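Local coordinates for rhamnosidase B (Bacillus sp., PDB 2OKX), which hydrolyses terminal non-reducing alpha-L-rhamnose residues from alpha-L-rhamnosides, as a member of glycoside hydrolase family 78, at residues A247-E253 and A323-P329; V257-P263 and H315-E321; L337-F343 and W383-F387; V271-G275 and P368-P372. All blocks are in the same frame, centred on the assembly; numbering follows the deposited sequence.

All four interactions lie in the D2 domain of the rhamnosidase. Interactions 1 and 2 are antiparallel ladders in two different sheets, and their apolar faces touch: Phe324 and Leu326 of the first pack on Ile318 of the second. Interaction 3 extends the sheet of interaction 1, since strand 338-340 pairs with strand 240-252. Interactions 2 and 3 are buried and interaction 1 partly so, with a water and an arginine on its more open side. Interaction 4, a surface contact, joins a hairpin turn to the end of helix 362-370 through an indole that meets a proline and a glutamate, and through a water, instead of backbone pairing.

Interaction 1: residues A247-E253 and A323-P329; sequences ATILTLE and AFTLRSP
Ala247, midway along strand 240-252, meets Pro329, its CB 4.1 Å from Pro329 CG. The same proline carbon also approaches Ile249 CG1; a glycine in place of Pro329 would probably leave both side chains without this shared apolar neighbour and let the chain after Ser328 move more freely. Thr248 carries OG1 opposite its own N (chi1 -169°), and the oxygen passes Leu326 CG at 3.7 Å while its hydrogen bond goes to Pro336 O. Ile249 forms a hydrogen-bonded antiparallel pair with Arg327: Ile249 N reaches Arg327 O at 2.9 Å, and Arg327 N returns a longer bond. Above this pair Ile249 CG2 sits over one face of the guanidinium, near its rim, while Arg327 NH2 makes a salt bridge to Glu298. Leu250 points to the opposite face of the sheet from Ile249 and Arg327, where its CD1 touches both Phe324 CD2 (3.5 Å) and Leu326 CD1 (3.6 Å). Thr251 exchanges two backbone bonds with Thr325, and a water bonded to Thr251 OG1 donates to Ile249 O. Leu252 lays CD2 against Phe324 CB at 3.5 Å. At Glu253 the ladder fades, its N bonding Ala323 O weakly. Strand 240-252 is thus flanked in one antiparallel sheet by strands 324-327 and 297-309, and the Phe324 and Leu326 face packs on strand 314-320 of the other D2 sheet, consistent with a beta-sandwich.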
loop_
_atom_site.group_PDB
_atom_site.type_symbol
_atom_site.label_atom_id
_atom_site.label_comp_id
_atom_site.label_asym_id
_atom_site.label_seq_id
_atom_site.Cartn_x
_atom_site.Cartn_y
_atom_site.Cartn_z
ATOM N N ALA A 247 30.824 6.000 -4.950
ATOM C CA ALA A 247 31.933 6.539 -5.724
ATOM C C ALA A 247 32.144 5.830 -7.051
ATOM O O ALA A 247 31.963 4.616 -7.161
ATOM C CB ALA A 247 33.213 6.484 -4.899
ATOM N N THR A 248 32.531 6.607 -8.054
ATOM C CA THR A 248 32.794 6.076 -9.379
ATOM C C THR A 248 33.759 7.002 -10.106
ATOM O O THR A 248 33.820 8.205 -9.827
ATOM C CB THR A 248 31.501 5.967 -10.221
ATOM O OG1 THR A 248 31.765 5.205 -11.407
ATOM C CG2 THR A 248 31.006 7.353 -10.621
ATOM N N ILE A 249 34.517 6.431 -11.035
ATOM C CA ILE A 249 35.461 7.210 -11.822
ATOM C C ILE A 249 34.821 7.509 -13.169
ATOM O O ILE A 249 34.491 6.594 -13.924
ATOM C CB ILE A 249 36.776 6.440 -12.063
ATOM C CG1 ILE A 249 37.427 6.082 -10.727
ATOM C CG2 ILE A 249 37.723 7.285 -12.902
ATOM C CD1 ILE A 249 37.819 7.289 -9.903
ATOM N N LEU A 250 34.638 8.791 -13.457
ATOM C CA LEU A 250 34.046 9.231 -14.713
ATOM C C LEU A 250 35.165 9.614 -15.672
ATOM O O LEU A 250 35.930 10.536 -15.397
ATOM C CB LEU A 250 33.143 10.444 -14.471
ATOM C CG LEU A 250 32.599 11.175 -15.699
ATOM C CD1 LEU A 250 31.735 10.237 -16.515
ATOM C CD2 LEU A 250 31.796 12.390 -15.257
ATOM N N THR A 251 35.256 8.910 -16.796
ATOM C CA THR A 251 36.296 9.189 -17.779
ATOM C C THR A 251 35.716 9.723 -19.078
ATOM O O THR A 251 34.890 9.068 -19.717
ATOM C CB THR A 251 37.111 7.924 -18.106
ATOM O OG1 THR A 251 37.636 7.365 -16.898
ATOM C CG2 THR A 251 38.267 8.263 -19.034
ATOM N N LEU A 252 36.154 10.920 -19.459
ATOM C CA LEU A 252 35.704 11.551 -20.694
ATOM C C LEU A 252 36.765 11.401 -21.777
ATOM O O LEU A 252 37.928 11.746 -21.565
ATOM C CB LEU A 252 35.429 13.038 -20.473
ATOM C CG LEU A 252 34.097 13.439 -19.840
ATOM C CD1 LEU A 252 33.995 14.956 -19.802
ATOM C CD2 LEU A 252 32.950 12.859 -20.653
ATOM N N GLU A 253 36.361 10.890 -22.937
ATOM C CA GLU A 253 37.290 10.717 -24.047
ATOM C C GLU A 253 37.732 12.092 -24.531
ATOM O O GLU A 253 38.879 12.282 -24.932
ATOM C CB GLU A 253 36.618 9.957 -25.190
ATOM C CG GLU A 253 36.110 8.579 -24.803
ATOM C CD GLU A 253 35.530 7.819 -25.983
ATOM O OE1 GLU A 253 35.042 6.685 -25.780
ATOM O OE2 GLU A 253 35.565 8.356 -27.112
ATOM N N ALA A 323 31.298 11.399 -25.125
ATOM C CA ALA A 323 31.390 10.003 -24.715
ATOM C C ALA A 323 32.070 9.864 -23.354
ATOM O O ALA A 323 32.971 10.636 -23.026
ATOM C CB ALA A 323 32.159 9.204 -25.763
ATOM N N PHE A 324 31.637 8.884 -22.561
ATOM C CA PHE A 324 32.238 8.667 -21.250
ATOM C C PHE A 324 32.096 7.230 -20.759
ATOM O O PHE A 324 31.233 6.481 -21.219
ATOM C CB PHE A 324 31.627 9.615 -20.210
ATOM C CG PHE A 324 30.166 9.364 -19.939
ATOM C CD1 PHE A 324 29.187 9.886 -20.778
ATOM C CD2 PHE A 324 29.773 8.595 -18.851
ATOM C CE1 PHE A 324 27.836 9.644 -20.535
ATOM C CE2 PHE A 324 28.425 8.347 -18.601
ATOM C CZ PHE A 324 27.457 8.874 -19.445
ATOM N N THR A 325 32.958 6.848 -19.826
ATOM C CA THR A 325 32.920 5.514 -19.251
ATOM C C THR A 325 32.892 5.652 -17.734
ATOM O O THR A 325 33.161 6.724 -17.193
ATOM C CB THR A 325 34.160 4.676 -19.649
ATOM O OG1 THR A 325 35.334 5.223 -19.034
ATOM C CG2 THR A 325 34.339 4.681 -21.158
ATOM N N LEU A 326 32.561 4.560 -17.057
ATOM C CA LEU A 326 32.498 4.539 -15.605
ATOM C C LEU A 326 33.141 3.270 -15.083
ATOM O O LEU A 326 33.021 2.206 -15.694
ATOM C CB LEU A 326 31.040 4.575 -15.128
ATOM C CG LEU A 326 30.379 5.901 -14.743
ATOM C CD1 LEU A 326 30.468 6.901 -15.880
ATOM C CD2 LEU A 326 28.924 5.631 -14.368
ATOM N N ARG A 327 33.829 3.376 -13.954
ATOM C CA ARG A 327 34.432 2.201 -13.353
ATOM C C ARG A 327 34.556 2.394 -11.855
ATOM O O ARG A 327 34.679 3.517 -11.371
ATOM C CB ARG A 327 35.803 1.892 -13.970
ATOM C CG ARG A 327 36.936 2.821 -13.587
ATOM C CD ARG A 327 38.273 2.169 -13.958
ATOM N NE ARG A 327 39.420 3.014 -13.643
ATOM C CZ ARG A 327 39.695 4.155 -14.265
ATOM N NH1 ARG A 327 38.906 4.587 -15.241
ATOM N NH2 ARG A 327 40.754 4.867 -13.906
ATOM N N SER A 328 34.502 1.286 -11.130
ATOM C CA SER A 328 34.595 1.298 -9.680
ATOM C C SER A 328 36.015 1.547 -9.202
ATOM O O SER A 328 36.973 1.055 -9.798
ATOM C CB SER A 328 34.110 -0.038 -9.120
ATOM O OG SER A 328 34.371 -0.133 -7.731
ATOM N N PRO A 329 36.170 2.328 -8.123
ATOM C CA PRO A 329 37.507 2.609 -7.595
ATOM C C PRO A 329 38.016 1.366 -6.874
ATOM O O PRO A 329 39.182 1.286 -6.494
ATOM C CB PRO A 329 37.267 3.770 -6.629
ATOM C CG PRO A 329 36.001 4.406 -7.143
ATOM C CD PRO A 329 35.170 3.210 -7.501
HETATM O O HOH W 1 36.128 5.443 -15.801
#

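Interaction 2: residues V257-P263 and H315-E321; sequences VVTLGFP and HFAIDSE
Thr259 with Asp319, and Gly261 with Ala317, form the hydrogen-bonded pairs of an antiparallel ladder in a five-stranded sheet, consistent with the beta-sandwich of galactose-binding-like domains to whose clan D2 belongs. Each pair exchanges two N-H to O bonds; the straightest, Gly261 N to Ala317 O, measures 2.7 Å at 174°. Between these pairs Ile318 faces Leu260 in a non-hydrogen-bonded pair. From Ile318 CB, which lies 4.1 Å from Thr259 O, the side chain forks. CG2, placed opposite the backbone N, presses on Val258 CG1 at 3.5 Å, tighter than usual for two carbons. CG1 takes the other branch (chi1 -56°) and meets Leu260 CD2 at 3.9 Å. The CD1 tip continues beside that same methyl and reaches Leu326 of strand 324-327, so one side chain joins its sheet to the facing one. Further along, the rings of Phe262 and Phe316 lie nearly parallel, 22° between planes, but are slid apart with little overlap, the closest atoms being Phe262 CE1 and Phe316 CD2 at 3.7 Å. Pro263 packs its ring on His315 CB, while His315 ND1 is hydrogen-bonded to Asn396 and NE2 to Asp483. At the far end, Ser320 OG donates to Val257 O over 2.6 Å, coming from above the carbonyl plane and not along a lone pair, and also pairs with Ala322 N.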
loop_
_atom_site.group_PDB
_atom_site.type_symbol
_atom_site.label_atom_id
_atom_site.label_comp_id
_atom_site.label_asym_id
_atom_site.label_seq_id
_atom_site.Cartn_x
_atom_site.Cartn_y
_atom_site.Cartn_z
ATOM N N VAL A 257 30.513 18.856 -21.483
ATOM C CA VAL A 257 29.623 19.070 -20.344
ATOM C C VAL A 257 28.930 17.760 -19.987
ATOM O O VAL A 257 28.419 17.061 -20.861
ATOM C CB VAL A 257 28.539 20.128 -20.661
ATOM C CG1 VAL A 257 27.603 20.286 -19.466
ATOM C CG2 VAL A 257 29.189 21.462 -20.996
ATOM N N VAL A 258 28.928 17.428 -18.700
ATOM C CA VAL A 258 28.292 16.207 -18.228
ATOM C C VAL A 258 27.224 16.591 -17.214
ATOM O O VAL A 258 27.429 17.487 -16.395
ATOM C CB VAL A 258 29.312 15.265 -17.551
ATOM C CG1 VAL A 258 28.630 13.979 -17.112
ATOM C CG2 VAL A 258 30.450 14.956 -18.511
ATOM N N THR A 259 26.077 15.928 -17.277
ATOM C CA THR A 259 25.001 16.229 -16.348
ATOM C C THR A 259 24.744 15.050 -15.426
ATOM O O THR A 259 24.507 13.930 -15.883
ATOM C CB THR A 259 23.690 16.570 -17.092
ATOM O OG1 THR A 259 23.909 17.679 -17.973
ATOM C CG2 THR A 259 22.593 16.941 -16.094
ATOM N N LEU A 260 24.811 15.300 -14.122
ATOM C CA LEU A 260 24.549 14.255 -13.143
ATOM C C LEU A 260 23.092 14.430 -12.755
ATOM O O LEU A 260 22.668 15.536 -12.418
ATOM C CB LEU A 260 25.429 14.423 -11.902
ATOM C CG LEU A 260 26.946 14.442 -12.104
ATOM C CD1 LEU A 260 27.624 14.570 -10.742
ATOM C CD2 LEU A 260 27.402 13.166 -12.812
ATOM N N GLY A 261 22.329 13.344 -12.819
ATOM C CA GLY A 261 20.922 13.412 -12.475
ATOM C C GLY A 261 20.566 12.557 -11.278
ATOM O O GLY A 261 21.066 11.443 -11.119
ATOM N N PHE A 262 19.694 13.087 -10.430
ATOM C CA PHE A 262 19.248 12.379 -9.241
ATOM C C PHE A 262 17.724 12.422 -9.210
ATOM O O PHE A 262 17.125 13.321 -8.618
ATOM C CB PHE A 262 19.845 13.038 -7.997
ATOM C CG PHE A 262 21.340 12.895 -7.908
ATOM C CD1 PHE A 262 21.909 11.739 -7.387
ATOM C CD2 PHE A 262 22.176 13.892 -8.398
ATOM C CE1 PHE A 262 23.299 11.573 -7.355
ATOM C CE2 PHE A 262 23.566 13.739 -8.374
ATOM C CZ PHE A 262 24.126 12.576 -7.852
ATOM N N PRO A 263 17.082 11.445 -9.871
ATOM C CA PRO A 263 15.624 11.333 -9.951
ATOM C C PRO A 263 14.941 11.490 -8.600
ATOM O O PRO A 263 13.866 12.083 -8.504
ATOM C CB PRO A 263 15.420 9.938 -10.533
ATOM C CG PRO A 263 16.617 9.777 -11.412
ATOM C CD PRO A 263 17.725 10.294 -10.530
ATOM N N HIS A 315 18.255 6.364 -6.994
ATOM C CA HIS A 315 18.557 6.537 -8.409
ATOM C C HIS A 315 19.726 7.450 -8.738
ATOM O O HIS A 315 19.929 8.476 -8.098
ATOM C CB HIS A 315 17.295 7.023 -9.121
ATOM C CG HIS A 315 16.196 6.009 -9.130
ATOM N ND1 HIS A 315 16.046 5.087 -10.142
ATOM C CD2 HIS A 315 15.253 5.711 -8.206
ATOM C CE1 HIS A 315 15.060 4.261 -9.840
ATOM N NE2 HIS A 315 14.563 4.617 -8.670
ATOM N N PHE A 316 20.476 7.061 -9.767
ATOM C CA PHE A 316 21.646 7.804 -10.227
ATOM C C PHE A 316 21.671 7.771 -11.754
ATOM O O PHE A 316 21.554 6.703 -12.355
ATOM C CB PHE A 316 22.916 7.139 -9.689
ATOM C CG PHE A 316 24.181 7.888 -10.004
ATOM C CD1 PHE A 316 25.383 7.205 -10.164
ATOM C CD2 PHE A 316 24.182 9.275 -10.108
ATOM C CE1 PHE A 316 26.569 7.895 -10.419
ATOM C CE2 PHE A 316 25.360 9.973 -10.362
ATOM C CZ PHE A 316 26.555 9.280 -10.517
ATOM N N ALA A 317 21.818 8.931 -12.385
ATOM C CA ALA A 317 21.856 8.986 -13.841
ATOM C C ALA A 317 22.899 9.978 -14.329
ATOM O O ALA A 317 23.258 10.915 -13.620
ATOM C CB ALA A 317 20.482 9.366 -14.397
ATOM N N ILE A 318 23.378 9.764 -15.549
ATOM C CA ILE A 318 24.373 10.641 -16.144
ATOM C C ILE A 318 24.117 10.757 -17.640
ATOM O O ILE A 318 23.772 9.774 -18.294
ATOM C CB ILE A 318 25.804 10.090 -15.954
ATOM C CG1 ILE A 318 26.091 9.859 -14.469
ATOM C CG2 ILE A 318 26.811 11.074 -16.533
ATOM C CD1 ILE A 318 27.445 9.215 -14.201
ATOM N N ASP A 319 24.279 11.958 -18.177
ATOM C CA ASP A 319 24.092 12.171 -19.606
ATOM C C ASP A 319 25.053 13.245 -20.097
ATOM O O ASP A 319 25.439 14.138 -19.344
ATOM C CB ASP A 319 22.650 12.580 -19.914
ATOM C CG ASP A 319 22.345 12.558 -21.399
ATOM O OD1 ASP A 319 22.388 13.631 -22.037
ATOM O OD2 ASP A 319 22.074 11.460 -21.930
ATOM N N SER A 320 25.441 13.147 -21.364
ATOM C CA SER A 320 26.365 14.106 -21.959
ATOM C C SER A 320 26.417 13.962 -23.474
ATOM O O SER A 320 26.136 12.893 -24.015
ATOM C CB SER A 320 27.772 13.900 -21.395
ATOM O OG SER A 320 28.695 14.786 -22.005
ATOM N N GLU A 321 26.772 15.047 -24.155
ATOM C CA GLU A 321 26.889 15.019 -25.605
ATOM C C GLU A 321 28.254 14.431 -25.952
ATOM O O GLU A 321 28.555 14.165 -27.117
ATOM C CB GLU A 321 26.756 16.431 -26.180
ATOM C CG GLU A 321 25.379 17.054 -25.984
ATOM C CD GLU A 321 25.263 18.440 -26.607
ATOM O OE1 GLU A 321 24.162 19.031 -26.547
ATOM O OE2 GLU A 321 26.271 18.941 -27.153
HETATM O O HOH W 2 25.068 16.819 -20.385
#

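Interaction 3: residues L337-F343 and W383-F387; sequences LATIGTF and WVKPF
Trp383 and Phe343 both carry CG opposite their own carbonyl carbons (chi1 -67° and -59°), and this brings the phenyl ring over the indole. Phe343 CE2 stands above the middle of one indole face, 3.5 Å from Trp383 CD2, but the planes are inclined by 37°, too oblique for a stack. The indole edge is used as well: Gly341 O lies close to its plane, 3.5 Å from Trp383 CE3. That same carbonyl receives Lys385 NZ at 2.8 Å, in its plane on a lone pair; bends at chi2 and chi4 fold the lysine back to reach it. Gly341 takes backbone angles at which a side chain would strike the preceding carbonyl O, and a cis peptide follows it, where the regular strand gives way. Along the strand the backbones pair antiparallel: Lys385 N bonds Thr339 O at 2.8 Å, Thr339 N returns to Lys385 O, and Gly341 N reaches Trp383 O at 3.0 Å. Thr339 CG2 touches the ring of Phe387 at CD1 (3.7 Å), while its OG1 is bonded to Gln228. A water accepts from Phe387 N and donates to Leu337 O. Trp383 NE1 is tied to Asp363 of helix 362-370. Strand 384-386 thus extends the D2 antiparallel sheet beyond strand 338-340, itself paired with strand 240-252, and Leu367 of the helix packs on Ile340 and, just past the strand, on Phe343.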
loop_
_atom_site.group_PDB
_atom_site.type_symbol
_atom_site.label_atom_id
_atom_site.label_comp_id
_atom_site.label_asym_id
_atom_site.label_seq_id
_atom_site.Cartn_x
_atom_site.Cartn_y
_atom_site.Cartn_z
ATOM N N LEU A 337 30.349 1.143 -9.952
ATOM C CA LEU A 337 30.266 1.992 -8.771
ATOM C C LEU A 337 30.796 1.233 -7.569
ATOM O O LEU A 337 30.838 0.004 -7.563
ATOM C CB LEU A 337 28.810 2.396 -8.484
ATOM C CG LEU A 337 27.994 3.106 -9.563
ATOM C CD1 LEU A 337 26.577 3.332 -9.065
ATOM C CD2 LEU A 337 28.642 4.421 -9.914
ATOM N N ALA A 338 31.197 1.982 -6.554
ATOM C CA ALA A 338 31.690 1.408 -5.313
ATOM C C ALA A 338 31.128 2.270 -4.195
ATOM O O ALA A 338 30.730 3.408 -4.429
ATOM C CB ALA A 338 33.213 1.442 -5.282
ATOM N N THR A 339 31.071 1.730 -2.986
ATOM C CA THR A 339 30.582 2.518 -1.870
ATOM C C THR A 339 31.710 2.637 -0.859
ATOM O O THR A 339 32.546 1.741 -0.745
ATOM C CB THR A 339 29.338 1.885 -1.211
ATOM O OG1 THR A 339 29.635 0.551 -0.788
ATOM C CG2 THR A 339 28.181 1.858 -2.198
ATOM N N ILE A 340 31.744 3.758 -0.151
ATOM C CA ILE A 340 32.769 4.006 0.851
ATOM C C ILE A 340 32.103 4.056 2.220
ATOM O O ILE A 340 31.292 4.941 2.494
ATOM C CB ILE A 340 33.484 5.339 0.579
ATOM C CG1 ILE A 340 33.936 5.389 -0.882
ATOM C CG2 ILE A 340 34.688 5.479 1.505
ATOM C CD1 ILE A 340 34.596 6.693 -1.283
ATOM N N GLY A 341 32.455 3.098 3.073
ATOM C CA GLY A 341 31.877 3.010 4.401
ATOM C C GLY A 341 31.862 1.544 4.793
ATOM O O GLY A 341 32.660 0.769 4.264
ATOM N N THR A 342 30.970 1.136 5.689
ATOM C CA THR A 342 29.991 2.010 6.325
ATOM C C THR A 342 30.598 2.569 7.614
ATOM O O THR A 342 30.817 1.828 8.568
ATOM C CB THR A 342 28.720 1.206 6.651
ATOM O OG1 THR A 342 28.297 0.507 5.472
ATOM C CG2 THR A 342 27.606 2.123 7.130
ATOM N N PHE A 343 30.857 3.873 7.639
ATOM C CA PHE A 343 31.475 4.510 8.795
ATOM C C PHE A 343 30.709 4.323 10.097
ATOM O O PHE A 343 31.309 4.148 11.153
ATOM C CB PHE A 343 31.705 5.999 8.520
ATOM C CG PHE A 343 32.593 6.258 7.332
ATOM C CD1 PHE A 343 32.047 6.565 6.088
ATOM C CD2 PHE A 343 33.976 6.153 7.448
ATOM C CE1 PHE A 343 32.865 6.762 4.975
ATOM C CE2 PHE A 343 34.805 6.348 6.343
ATOM C CZ PHE A 343 34.248 6.653 5.103
ATOM N N TRP A 383 38.024 1.407 3.278
ATOM C CA TRP A 383 36.610 1.775 3.277
ATOM C C TRP A 383 35.931 1.608 1.913
ATOM O O TRP A 383 34.704 1.582 1.830
ATOM C CB TRP A 383 36.438 3.223 3.739
ATOM C CG TRP A 383 36.801 3.466 5.175
ATOM C CD1 TRP A 383 37.897 4.134 5.642
ATOM C CD2 TRP A 383 36.048 3.073 6.330
ATOM N NE1 TRP A 383 37.872 4.184 7.014
ATOM C CE2 TRP A 383 36.749 3.540 7.464
ATOM C CE3 TRP A 383 34.849 2.370 6.517
ATOM C CZ2 TRP A 383 36.290 3.328 8.770
ATOM C CZ3 TRP A 383 34.392 2.159 7.816
ATOM C CH2 TRP A 383 35.112 2.638 8.925
ATOM N N VAL A 384 36.727 1.498 0.853
ATOM C CA VAL A 384 36.193 1.351 -0.501
ATOM C C VAL A 384 35.769 -0.090 -0.772
ATOM O O VAL A 384 36.607 -0.992 -0.824
ATOM C CB VAL A 384 37.240 1.781 -1.541
ATOM C CG1 VAL A 384 36.608 1.861 -2.926
ATOM C CG2 VAL A 384 37.831 3.121 -1.144
ATOM N N LYS A 385 34.466 -0.298 -0.955
ATOM C CA LYS A 385 33.921 -1.633 -1.191
ATOM C C LYS A 385 33.223 -1.770 -2.546
ATOM O O LYS A 385 32.679 -0.804 -3.079
ATOM C CB LYS A 385 32.900 -1.977 -0.105
ATOM C CG LYS A 385 33.245 -1.492 1.297
ATOM C CD LYS A 385 34.290 -2.358 1.968
ATOM C CE LYS A 385 34.471 -1.937 3.420
ATOM N NZ LYS A 385 33.176 -1.999 4.163
ATOM N N PRO A 386 33.230 -2.982 -3.119
ATOM C CA PRO A 386 32.565 -3.168 -4.409
ATOM C C PRO A 386 31.055 -3.177 -4.167
ATOM O O PRO A 386 30.604 -3.460 -3.056
ATOM C CB PRO A 386 33.087 -4.524 -4.870
ATOM C CG PRO A 386 33.246 -5.261 -3.582
ATOM C CD PRO A 386 33.892 -4.224 -2.685
ATOM N N PHE A 387 30.283 -2.860 -5.202
ATOM C CA PHE A 387 28.826 -2.829 -5.095
ATOM C C PHE A 387 28.265 -4.211 -5.409
ATOM O O PHE A 387 28.519 -4.746 -6.484
ATOM C CB PHE A 387 28.261 -1.814 -6.085
ATOM C CG PHE A 387 26.979 -1.177 -5.635
ATOM C CD1 PHE A 387 26.968 0.140 -5.184
ATOM C CD2 PHE A 387 25.791 -1.898 -5.635
ATOM C CE1 PHE A 387 25.787 0.734 -4.735
ATOM C CE2 PHE A 387 24.602 -1.317 -5.189
ATOM C CZ PHE A 387 24.602 0.003 -4.737
HETATM O O HOH W 3 31.372 -2.641 -7.605
HETATM O O HOH W 4 29.960 -0.905 3.627
#

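Interaction 4: residues V271-G275 and P368-P372; sequences VWVDG and PEAAP
Trp272 NE1 donates to Glu369 OE1 across 2.9 Å, the one direct hydrogen bond between the two segments. It is moderately bent (147° at the hydrogen), and OE1 is met from above the carboxylate plane, which stands 83° from the indole plane. A bend at chi2 (73°) folds the glutamate back to this N-H, while its OE2 bonds a glycerol probably left from crystallisation. Pro368 covers the indole: its CB lies 3.7 Å from Trp272 CE2 and almost directly over the centroid of the five-membered ring, a CH-pi contact. A leucine in place of Trp272 would probably leave Glu369 OE1 without this N-H donor and Pro368 without the flat surface on which it rests. Beyond the indole the contact is made largely by backbone atoms. Asp274 CA approaches Pro372 O at 3.2 Å and Gly275 CA approaches Pro368 O at 3.6 Å, both as CA-H...O contacts. A water donates to Asp274 OD1 and to Pro372 O, bridging the two segments. Gly275 has positive phi, and a CB modelled on it would clash with the Pro372 ring, so the close approach of its CA depends on the missing side chain. Asp274 and Gly275 both adopt left-handed backbone angles between strands 271-273 and 276-277, as in the type I' turn of a tight beta hairpin, here docked against the C-terminal end of helix 362-370.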
loop_
_atom_site.group_PDB
_atom_site.type_symbol
_atom_site.label_atom_id
_atom_site.label_comp_id
_atom_site.label_asym_id
_atom_site.label_seq_id
_atom_site.Cartn_x
_atom_site.Cartn_y
_atom_site.Cartn_z
ATOM N N VAL A 271 27.389 16.454 -3.381
ATOM C CA VAL A 271 28.134 15.759 -4.418
ATOM C C VAL A 271 29.488 16.437 -4.620
ATOM O O VAL A 271 29.575 17.667 -4.694
ATOM C CB VAL A 271 27.366 15.784 -5.762
ATOM C CG1 VAL A 271 28.214 15.156 -6.863
ATOM C CG2 VAL A 271 26.038 15.037 -5.625
ATOM N N TRP A 272 30.535 15.624 -4.701
ATOM C CA TRP A 272 31.891 16.116 -4.906
ATOM C C TRP A 272 32.454 15.561 -6.214
ATOM O O TRP A 272 32.231 14.398 -6.555
ATOM C CB TRP A 272 32.797 15.678 -3.747
ATOM C CG TRP A 272 32.647 16.489 -2.487
ATOM C CD1 TRP A 272 33.465 17.496 -2.058
ATOM C CD2 TRP A 272 31.620 16.358 -1.494
ATOM N NE1 TRP A 272 33.014 17.998 -0.861
ATOM C CE2 TRP A 272 31.883 17.319 -0.492
ATOM C CE3 TRP A 272 30.503 15.523 -1.353
ATOM C CZ2 TRP A 272 31.069 17.469 0.638
ATOM C CZ3 TRP A 272 29.693 15.672 -0.230
ATOM C CH2 TRP A 272 29.982 16.639 0.751
ATOM N N VAL A 273 33.183 16.403 -6.940
ATOM C CA VAL A 273 33.810 16.005 -8.196
ATOM C C VAL A 273 35.263 16.467 -8.126
ATOM O O VAL A 273 35.536 17.662 -7.998
ATOM C CB VAL A 273 33.118 16.662 -9.411
ATOM C CG1 VAL A 273 33.870 16.320 -10.690
ATOM C CG2 VAL A 273 31.675 16.174 -9.507
ATOM N N ASP A 274 36.189 15.514 -8.200
ATOM C CA ASP A 274 37.609 15.830 -8.119
ATOM C C ASP A 274 37.900 16.532 -6.790
ATOM O O ASP A 274 38.727 17.438 -6.723
ATOM C CB ASP A 274 38.033 16.737 -9.284
ATOM C CG ASP A 274 37.833 16.081 -10.639
ATOM O OD1 ASP A 274 38.103 14.869 -10.763
ATOM O OD2 ASP A 274 37.420 16.780 -11.586
ATOM N N GLY A 275 37.196 16.117 -5.741
ATOM C CA GLY A 275 37.398 16.702 -4.428
ATOM C C GLY A 275 36.759 18.059 -4.202
ATOM O O GLY A 275 36.910 18.644 -3.128
ATOM N N PRO A 368 36.102 13.445 1.444
ATOM C CA PRO A 368 35.771 14.232 0.251
ATOM C C PRO A 368 36.935 15.046 -0.309
ATOM O O PRO A 368 37.400 14.799 -1.422
ATOM C CB PRO A 368 34.626 15.114 0.734
ATOM C CG PRO A 368 33.945 14.245 1.724
ATOM C CD PRO A 368 35.111 13.677 2.507
ATOM N N GLU A 369 37.406 16.009 0.471
ATOM C CA GLU A 369 38.501 16.868 0.045
ATOM C C GLU A 369 39.878 16.203 0.113
ATOM O O GLU A 369 40.801 16.609 -0.588
ATOM C CB GLU A 369 38.503 18.155 0.874
ATOM C CG GLU A 369 37.349 19.117 0.566
ATOM C CD GLU A 369 35.994 18.645 1.092
ATOM O OE1 GLU A 369 34.979 19.321 0.810
ATOM O OE2 GLU A 369 35.940 17.609 1.791
ATOM N N ALA A 370 40.009 15.175 0.945
ATOM C CA ALA A 370 41.281 14.476 1.109
ATOM C C ALA A 370 41.602 13.487 -0.012
ATOM O O ALA A 370 42.721 12.974 -0.087
ATOM C CB ALA A 370 41.302 13.759 2.452
ATOM N N ALA A 371 40.628 13.211 -0.875
ATOM C CA ALA A 371 40.845 12.283 -1.981
ATOM C C ALA A 371 40.259 12.830 -3.278
ATOM O O ALA A 371 39.262 12.318 -3.785
ATOM C CB ALA A 371 40.228 10.927 -1.658
ATOM N N PRO A 372 40.881 13.880 -3.836
ATOM C CA PRO A 372 40.423 14.504 -5.079
ATOM C C PRO A 372 40.640 13.635 -6.320
ATOM O O PRO A 372 40.142 13.950 -7.399
ATOM C CB PRO A 372 41.233 15.793 -5.125
ATOM C CG PRO A 372 42.529 15.379 -4.505
ATOM C CD PRO A 372 42.072 14.572 -3.312
HETATM O O HOH W 5 39.875 13.271 -9.891
#